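Local atomic coordinates of heme-binding protein A (Haemophilus parasuis 29755, PDB entry 3TPA), a protein that probably binds glutathione as a member of the family 5 extracellular solute-binding proteins, despite a name that suggests heme. Residues 267-272 against 316-321; 20-25 against 181-186. The protein carries 1 engineered substitution. All blocks are in the same frame, centred on the assembly; numbering follows the deposited sequence.

Contact 1: residues 267-272 against 316-321; sequences EGLNLA and PFPDAV
Pro318 sets its ring against Glu267, Gly268 and Leu269 in turn, showing how one proline can seat a loop on an interrupted strand. Glu267 and Pro318 run alongside one another with opposite headings, bringing OE1 of Glu267 within 3.4 Å of Pro318 CB, while Pro318 CG lies 3.5 Å from the carbonyl oxygen Gly268 O. Leu269 crosses the proline at about a right angle, its CD2 4.1 Å from Pro318 CG. That same methyl also meets Ala320 CB and Val321 CG2, so it serves three residues of the type I turn Pro318–Val321. Leu269 is itself the centre of an inverse gamma turn, where strand 261-276 is broken inside the six-stranded mixed sheet of this solute-binding fold. Beyond the break, with CG anti to the backbone N (chi1 176°), Leu271 places CD2 3.5 Å from Pro316 O and against Pro316 CB. Polar links between the segments run through water. One molecule donates to both Glu267 OE1 and Asp319 OD1, joining two carboxylates that do not bond directly and whose planes differ by 63°; a second donates to Glu267 OE1 and accepts from Asp319 N. Thr311 OG1 holds the other carboxylate oxygen, Glu267 OE2.

Contact 2: residues 20-25 against 181-186; sequences KLSPAI and TLDQQP
A short hydrogen bond from Ser22 OG to Asp183 OD1, 2.6 Å long, is the direct polar tie between these segments. It reaches the carboxylate from its anti side, 35° out of plane, and depends on a serine rotation that sets OG anti to the backbone N (chi1 172°). Ile25 crosses the aspartate at about a right angle, with CD1 3.9 Å from Asp183 CG. Nearby, Leu21 CB packs against Pro186 CG at 4.2 Å. Leu21 O and Asp183 O, both acceptors, lie 3.4 Å apart and do not bond. In this solute-binding fold the loop between strand 9-14 and helix 36-39 meets the short helix 181-184 here, and the two backbones are linked through water, not directly: one molecule donates hydrogen bonds to Leu21 O and Leu182 O, another joins Leu21 N, 2.9 Å away, to Asp183 O. The next shell fixes the polar pair. Arg103 forms a salt bridge with Asp183 OD1, which would tend to keep the acid ionised, and Ser115 OG bonds OD2. Tyr165 OH bonds both Ser22 OG and Ala24 N, while Phe194 on strand 192-194 touches Leu21 and Pro186 alike.

How the contacts relate
The two contacts come in series along the chain: contact 2 is closed by residues 181-186 before contact 1 opens at Glu267. Their centres lie 31 Å apart, their nearest atoms about 18 Å, and they do not touch. Contact 1 is nearer the centre of the chain and belongs to the six-stranded mixed sheet containing 261-276. Contact 2 lies farther out, where the loop after strand 9-14 meets a short helix; strands 9-14 and 192-194, which precede and follow its segments in sequence, share a separate five-stranded mixed sheet. Each contact packs a loop within a different part of the molecule, consistent with the separate lobes of solute-binding proteins.

Contact 1: residues 267-272 against 316-321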
ATOM      1  N   GLU A 267      10.691  -2.050  -6.066  1.00 19.58           N
ATOM      2  CA  GLU A 267      10.119  -3.029  -5.142  1.00 18.00           C
ATOM      3  C   GLU A 267       8.809  -2.522  -4.577  1.00 17.52           C
ATOM      4  O   GLU A 267       8.658  -1.335  -4.315  1.00 18.29           O
ATOM      5  CB  GLU A 267      11.131  -3.340  -4.030  1.00 15.63           C
ATOM      6  CG  GLU A 267      12.452  -3.876  -4.591  1.00 23.55           C
ATOM      7  CD  GLU A 267      13.482  -4.137  -3.516  1.00 33.13           C
ATOM      8  OE1 GLU A 267      13.565  -3.339  -2.567  1.00 29.60           O
ATOM      9  OE2 GLU A 267      14.208  -5.142  -3.613  1.00 43.89           O
ATOM     10  N   GLY A 268       7.851  -3.429  -4.423  1.00 15.52           N
ATOM     11  CA  GLY A 268       6.585  -3.081  -3.816  1.00 18.40           C
ATOM     12  C   GLY A 268       6.790  -3.014  -2.314  1.00 15.99           C
ATOM     13  O   GLY A 268       7.732  -3.599  -1.797  1.00 16.48           O
ATOM     14  N   LEU A 269       5.917  -2.299  -1.621  1.00 15.06           N
ATOM     15  CA  LEU A 269       5.963  -2.221  -0.159  1.00 14.83           C
ATOM     16  C   LEU A 269       5.175  -3.387   0.409  1.00 16.49           C
ATOM     17  O   LEU A 269       4.102  -3.212   0.983  1.00 20.39           O
ATOM     18  CB  LEU A 269       5.379  -0.891   0.316  1.00 12.29           C
ATOM     19  CG  LEU A 269       6.000   0.334  -0.360  1.00 19.47           C
ATOM     20  CD1 LEU A 269       5.266   1.620   0.032  1.00 18.17           C
ATOM     21  CD2 LEU A 269       7.492   0.454  -0.071  1.00 14.37           C
ATOM     22  N   ASN A 270       5.715  -4.588   0.225  1.00 19.02           N
ATOM     23  CA  ASN A 270       5.027  -5.820   0.594  1.00 17.91           C
ATOM     24  C   ASN A 270       6.057  -6.873   0.980  1.00 15.95           C
ATOM     25  O   ASN A 270       7.257  -6.635   0.869  1.00 16.36           O
ATOM     26  CB  ASN A 270       4.086  -6.319  -0.541  1.00 11.74           C
ATOM     27  CG  ASN A 270       4.819  -6.683  -1.831  1.00 14.42           C
ATOM     28  OD1 ASN A 270       5.975  -7.059  -1.820  1.00 18.32           O
ATOM     29  ND2 ASN A 270       4.118  -6.589  -2.952  1.00 16.33           N
ATOM     30  N   LEU A 271       5.590  -8.010   1.471  1.00 12.76           N
ATOM     31  CA  LEU A 271       6.471  -9.109   1.867  1.00  9.47           C
ATOM     32  C   LEU A 271       5.737 -10.415   1.688  1.00 16.18           C
ATOM     33  O   LEU A 271       4.601 -10.567   2.144  1.00 16.45           O
ATOM     34  CB  LEU A 271       6.875  -8.988   3.343  1.00 10.08           C
ATOM     35  CG  LEU A 271       7.735 -10.139   3.917  1.00 10.18           C
ATOM     36  CD1 LEU A 271       9.091 -10.193   3.219  1.00 12.80           C
ATOM     37  CD2 LEU A 271       7.926 -10.021   5.466  1.00 10.43           C
ATOM     38  N   ALA A 272       6.378 -11.355   1.004  1.00 17.72           N
ATOM     39  CA  ALA A 272       5.854 -12.704   0.901  1.00 16.65           C
ATOM     40  C   ALA A 272       6.730 -13.508   1.821  1.00 12.38           C
ATOM     41  O   ALA A 272       7.945 -13.374   1.781  1.00 13.88           O
ATOM     42  CB  ALA A 272       5.980 -13.221  -0.527  1.00 11.18           C
ATOM     43  N   PRO A 316      12.178  -7.593   6.796  1.00 13.85           N
ATOM     44  CA  PRO A 316      10.723  -7.746   6.624  1.00 18.61           C
ATOM     45  C   PRO A 316      10.061  -6.622   5.806  1.00 17.28           C
ATOM     46  O   PRO A 316       8.848  -6.669   5.611  1.00 13.50           O
ATOM     47  CB  PRO A 316      10.201  -7.718   8.064  1.00 17.82           C
ATOM     48  CG  PRO A 316      11.238  -6.960   8.816  1.00 17.69           C
ATOM     49  CD  PRO A 316      12.542  -7.311   8.196  1.00 15.71           C
ATOM     50  N   PHE A 317      10.841  -5.632   5.375  1.00 15.10           N
ATOM     51  CA  PHE A 317      10.379  -4.597   4.470  1.00 12.11           C
ATOM     52  C   PHE A 317      11.519  -4.194   3.540  1.00 15.34           C
ATOM     53  O   PHE A 317      12.678  -4.342   3.903  1.00 21.72           O
ATOM     54  CB  PHE A 317       9.813  -3.381   5.219  1.00 17.64           C
ATOM     55  CG  PHE A 317      10.546  -3.033   6.491  1.00 17.24           C
ATOM     56  CD1 PHE A 317      11.846  -2.566   6.459  1.00 16.48           C
ATOM     57  CD2 PHE A 317       9.918  -3.157   7.720  1.00 16.49           C
ATOM     58  CE1 PHE A 317      12.510  -2.229   7.639  1.00 20.29           C
ATOM     59  CE2 PHE A 317      10.577  -2.824   8.896  1.00 19.48           C
ATOM     60  CZ  PHE A 317      11.875  -2.365   8.854  1.00 16.79           C
ATOM     61  N   PRO A 318      11.199  -3.703   2.331  1.00 12.98           N
ATOM     62  CA  PRO A 318      12.254  -3.335   1.372  1.00 19.82           C
ATOM     63  C   PRO A 318      13.031  -2.089   1.798  1.00 19.87           C
ATOM     64  O   PRO A 318      12.636  -1.386   2.735  1.00 16.00           O
ATOM     65  CB  PRO A 318      11.475  -3.063   0.076  1.00 15.32           C
ATOM     66  CG  PRO A 318      10.138  -2.615   0.552  1.00 14.69           C
ATOM     67  CD  PRO A 318       9.856  -3.450   1.789  1.00 12.84           C
ATOM     68  N   ASP A 319      14.122  -1.806   1.091  1.00 14.50           N
ATOM     69  CA  ASP A 319      15.008  -0.733   1.495  1.00 18.33           C
ATOM     70  C   ASP A 319      14.439   0.664   1.283  1.00 20.44           C
ATOM     71  O   ASP A 319      15.088   1.639   1.638  1.00 25.15           O
ATOM     72  CB  ASP A 319      16.403  -0.877   0.854  1.00 31.16           C
ATOM     73  CG  ASP A 319      16.432  -0.545  -0.650  1.00 34.81           C
ATOM     74  OD1 ASP A 319      15.379  -0.343  -1.284  1.00 26.16           O
ATOM     75  OD2 ASP A 319      17.554  -0.504  -1.201  1.00 39.85           O
ATOM     76  N   ALA A 320      13.227   0.774   0.738  1.00 17.01           N
ATOM     77  CA  ALA A 320      12.566   2.079   0.703  1.00 13.67           C
ATOM     78  C   ALA A 320      12.005   2.475   2.076  1.00 23.49           C
ATOM     79  O   ALA A 320      11.701   3.645   2.303  1.00 23.53           O
ATOM     80  CB  ALA A 320      11.460   2.092  -0.310  1.00 14.38           C
ATOM     81  N   VAL A 321      11.846   1.497   2.970  1.00 21.31           N
ATOM     82  CA  VAL A 321      11.183   1.735   4.256  1.00 16.48           C
ATOM     83  C   VAL A 321      12.159   2.140   5.357  1.00 11.03           C
ATOM     84  O   VAL A 321      13.256   1.599   5.448  1.00 14.26           O
ATOM     85  CB  VAL A 321      10.345   0.508   4.720  1.00 16.52           C
ATOM     86  CG1 VAL A 321       9.656   0.807   6.028  1.00 14.65           C
ATOM     87  CG2 VAL A 321       9.301   0.128   3.677  1.00 14.31           C
TER
HETATM   88  O   HOH W   1      12.868  -0.863  -2.103  1.00 21.62           O
HETATM   89  O   HOH W   2      15.250  -3.762  -0.629  1.00 22.64           O

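Contact 2: residues 20-25 against 181-186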
ATOM      1  N   LYS A  20     -15.382   3.096  -8.655  1.00 24.24           N
ATOM      2  CA  LYS A  20     -15.758   4.281  -7.880  1.00 22.48           C
ATOM      3  C   LYS A  20     -14.860   5.481  -8.161  1.00 25.66           C
ATOM      4  O   LYS A  20     -13.642   5.354  -8.150  1.00 25.45           O
ATOM      5  CB  LYS A  20     -15.750   3.932  -6.389  1.00 28.48           C
ATOM      6  CG  LYS A  20     -17.010   3.196  -5.951  1.00 41.66           C
ATOM      7  CD  LYS A  20     -16.758   2.360  -4.723  1.00 50.77           C
ATOM      8  CE  LYS A  20     -17.905   1.394  -4.472  1.00 57.40           C
ATOM      9  NZ  LYS A  20     -17.498   0.328  -3.515  1.00 63.63           N
ATOM     10  N   LEU A  21     -15.453   6.642  -8.423  1.00 20.46           N
ATOM     11  CA  LEU A  21     -14.663   7.865  -8.609  1.00 22.90           C
ATOM     12  C   LEU A  21     -14.654   8.753  -7.359  1.00 24.87           C
ATOM     13  O   LEU A  21     -14.607   9.985  -7.448  1.00 15.24           O
ATOM     14  CB  LEU A  21     -15.171   8.657  -9.813  1.00 26.21           C
ATOM     15  CG  LEU A  21     -15.002   7.958 -11.166  1.00 28.53           C
ATOM     16  CD1 LEU A  21     -15.783   8.683 -12.228  1.00 28.12           C
ATOM     17  CD2 LEU A  21     -13.524   7.838 -11.560  1.00 25.53           C
ATOM     18  N   SER A  22     -14.709   8.115  -6.196  1.00 19.00           N
ATOM     19  CA  SER A  22     -14.747   8.830  -4.924  1.00 14.50           C
ATOM     20  C   SER A  22     -13.795   8.150  -3.959  1.00 18.14           C
ATOM     21  O   SER A  22     -14.113   7.084  -3.438  1.00 15.01           O
ATOM     22  CB  SER A  22     -16.164   8.823  -4.348  1.00 15.73           C
ATOM     23  OG  SER A  22     -16.216   9.349  -3.022  1.00 18.11           O
ATOM     24  N   PRO A  23     -12.614   8.755  -3.729  1.00 16.98           N
ATOM     25  CA  PRO A  23     -11.583   8.125  -2.889  1.00 19.61           C
ATOM     26  C   PRO A  23     -12.022   7.757  -1.485  1.00 13.24           C
ATOM     27  O   PRO A  23     -11.538   6.752  -0.985  1.00 18.63           O
ATOM     28  CB  PRO A  23     -10.446   9.171  -2.832  1.00 15.68           C
ATOM     29  CG  PRO A  23     -10.969  10.394  -3.485  1.00 19.45           C
ATOM     30  CD  PRO A  23     -12.127   9.993  -4.359  1.00 21.05           C
ATOM     31  N   ALA A  24     -12.902   8.528  -0.849  1.00 13.76           N
ATOM     32  CA  ALA A  24     -13.294   8.215   0.527  1.00 14.55           C
ATOM     33  C   ALA A  24     -13.916   6.815   0.649  1.00 18.10           C
ATOM     34  O   ALA A  24     -13.789   6.153   1.685  1.00 18.41           O
ATOM     35  CB  ALA A  24     -14.269   9.273   1.068  1.00 17.32           C
ATOM     36  N   ILE A  25     -14.588   6.366  -0.405  1.00 14.87           N
ATOM     37  CA  ILE A  25     -15.365   5.117  -0.330  1.00 20.79           C
ATOM     38  C   ILE A  25     -14.864   3.998  -1.235  1.00 22.13           C
ATOM     39  O   ILE A  25     -15.617   3.107  -1.607  1.00 22.33           O
ATOM     40  CB  ILE A  25     -16.870   5.351  -0.615  1.00 23.29           C
ATOM     41  CG1 ILE A  25     -17.067   5.947  -2.006  1.00 24.17           C
ATOM     42  CG2 ILE A  25     -17.473   6.284   0.428  1.00 24.68           C
ATOM     43  CD1 ILE A  25     -18.523   6.017  -2.455  1.00 27.62           C
ATOM     44  N   THR A 181     -24.163  12.630  -6.358  1.00 24.17           N
ATOM     45  CA  THR A 181     -23.372  13.271  -7.391  1.00 26.98           C
ATOM     46  C   THR A 181     -21.974  13.614  -6.875  1.00 27.72           C
ATOM     47  O   THR A 181     -21.031  13.741  -7.658  1.00 21.26           O
ATOM     48  CB  THR A 181     -24.069  14.515  -7.933  1.00 30.68           C
ATOM     49  OG1 THR A 181     -25.313  14.132  -8.526  1.00 39.20           O
ATOM     50  CG2 THR A 181     -23.221  15.190  -8.985  1.00 37.26           C
ATOM     51  N   LEU A 182     -21.848  13.765  -5.558  1.00 22.51           N
ATOM     52  CA  LEU A 182     -20.570  14.112  -4.948  1.00 16.42           C
ATOM     53  C   LEU A 182     -19.565  13.023  -5.262  1.00 25.16           C
ATOM     54  O   LEU A 182     -18.390  13.294  -5.505  1.00 22.85           O
ATOM     55  CB  LEU A 182     -20.704  14.262  -3.424  1.00 18.59           C
ATOM     56  CG  LEU A 182     -19.499  14.848  -2.669  1.00 23.79           C
ATOM     57  CD1 LEU A 182     -19.329  16.343  -2.914  1.00 20.45           C
ATOM     58  CD2 LEU A 182     -19.623  14.578  -1.190  1.00 20.17           C
ATOM     59  N   ASP A 183     -20.039  11.785  -5.272  1.00 22.88           N
ATOM     60  CA  ASP A 183     -19.157  10.648  -5.488  1.00 26.17           C
ATOM     61  C   ASP A 183     -18.985  10.298  -6.971  1.00 27.37           C
ATOM     62  O   ASP A 183     -17.976   9.725  -7.361  1.00 29.76           O
ATOM     63  CB  ASP A 183     -19.669   9.435  -4.710  1.00 24.27           C
ATOM     64  CG  ASP A 183     -19.669   9.665  -3.225  1.00 27.99           C
ATOM     65  OD1 ASP A 183     -18.630  10.120  -2.705  1.00 24.94           O
ATOM     66  OD2 ASP A 183     -20.709   9.411  -2.581  1.00 30.17           O
ATOM     67  N   GLN A 184     -19.961  10.662  -7.794  1.00 32.50           N
ATOM     68  CA  GLN A 184     -19.973  10.245  -9.194  1.00 28.62           C
ATOM     69  C   GLN A 184     -19.408  11.280 -10.141  1.00 27.03           C
ATOM     70  O   GLN A 184     -18.922  10.933 -11.212  1.00 26.62           O
ATOM     71  CB  GLN A 184     -21.395   9.882  -9.632  1.00 30.76           C
ATOM     72  CG  GLN A 184     -21.968   8.692  -8.883  1.00 32.85           C
ATOM     73  CD  GLN A 184     -23.460   8.571  -9.069  1.00 38.96           C
ATOM     74  OE1 GLN A 184     -24.061   9.319  -9.837  1.00 45.92           O
ATOM     75  NE2 GLN A 184     -24.071   7.632  -8.362  1.00 32.00           N
ATOM     76  N   GLN A 185     -19.482  12.549  -9.753  1.00 23.45           N
ATOM     77  CA  GLN A 185     -18.970  13.638 -10.580  1.00 24.14           C
ATOM     78  C   GLN A 185     -18.001  14.446  -9.737  1.00 23.08           C
ATOM     79  O   GLN A 185     -18.359  15.488  -9.182  1.00 20.17           O
ATOM     80  CB  GLN A 185     -20.115  14.526 -11.073  1.00 23.69           C
ATOM     81  CG  GLN A 185     -21.309  13.744 -11.569  1.00 33.27           C
ATOM     82  CD  GLN A 185     -21.076  13.141 -12.933  1.00 44.36           C
ATOM     83  OE1 GLN A 185     -20.219  13.605 -13.689  1.00 46.74           O
ATOM     84  NE2 GLN A 185     -21.839  12.100 -13.260  1.00 50.00           N
ATOM     85  N   PRO A 186     -16.763  13.955  -9.628  1.00 24.51           N
ATOM     86  CA  PRO A 186     -15.818  14.510  -8.649  1.00 21.37           C
ATOM     87  C   PRO A 186     -15.384  15.938  -8.951  1.00 24.75           C
ATOM     88  O   PRO A 186     -15.147  16.299 -10.103  1.00 28.89           O
ATOM     89  CB  PRO A 186     -14.624  13.541  -8.720  1.00 22.50           C
ATOM     90  CG  PRO A 186     -14.752  12.873 -10.080  1.00 24.31           C
ATOM     91  CD  PRO A 186     -16.227  12.774 -10.325  1.00 22.95           C
TER
HETATM   92  O   HOH W   3     -15.711  12.082  -6.016  1.00 22.67           O
HETATM   93  O   HOH W   4     -18.071   6.907  -7.148  1.00 47.16           O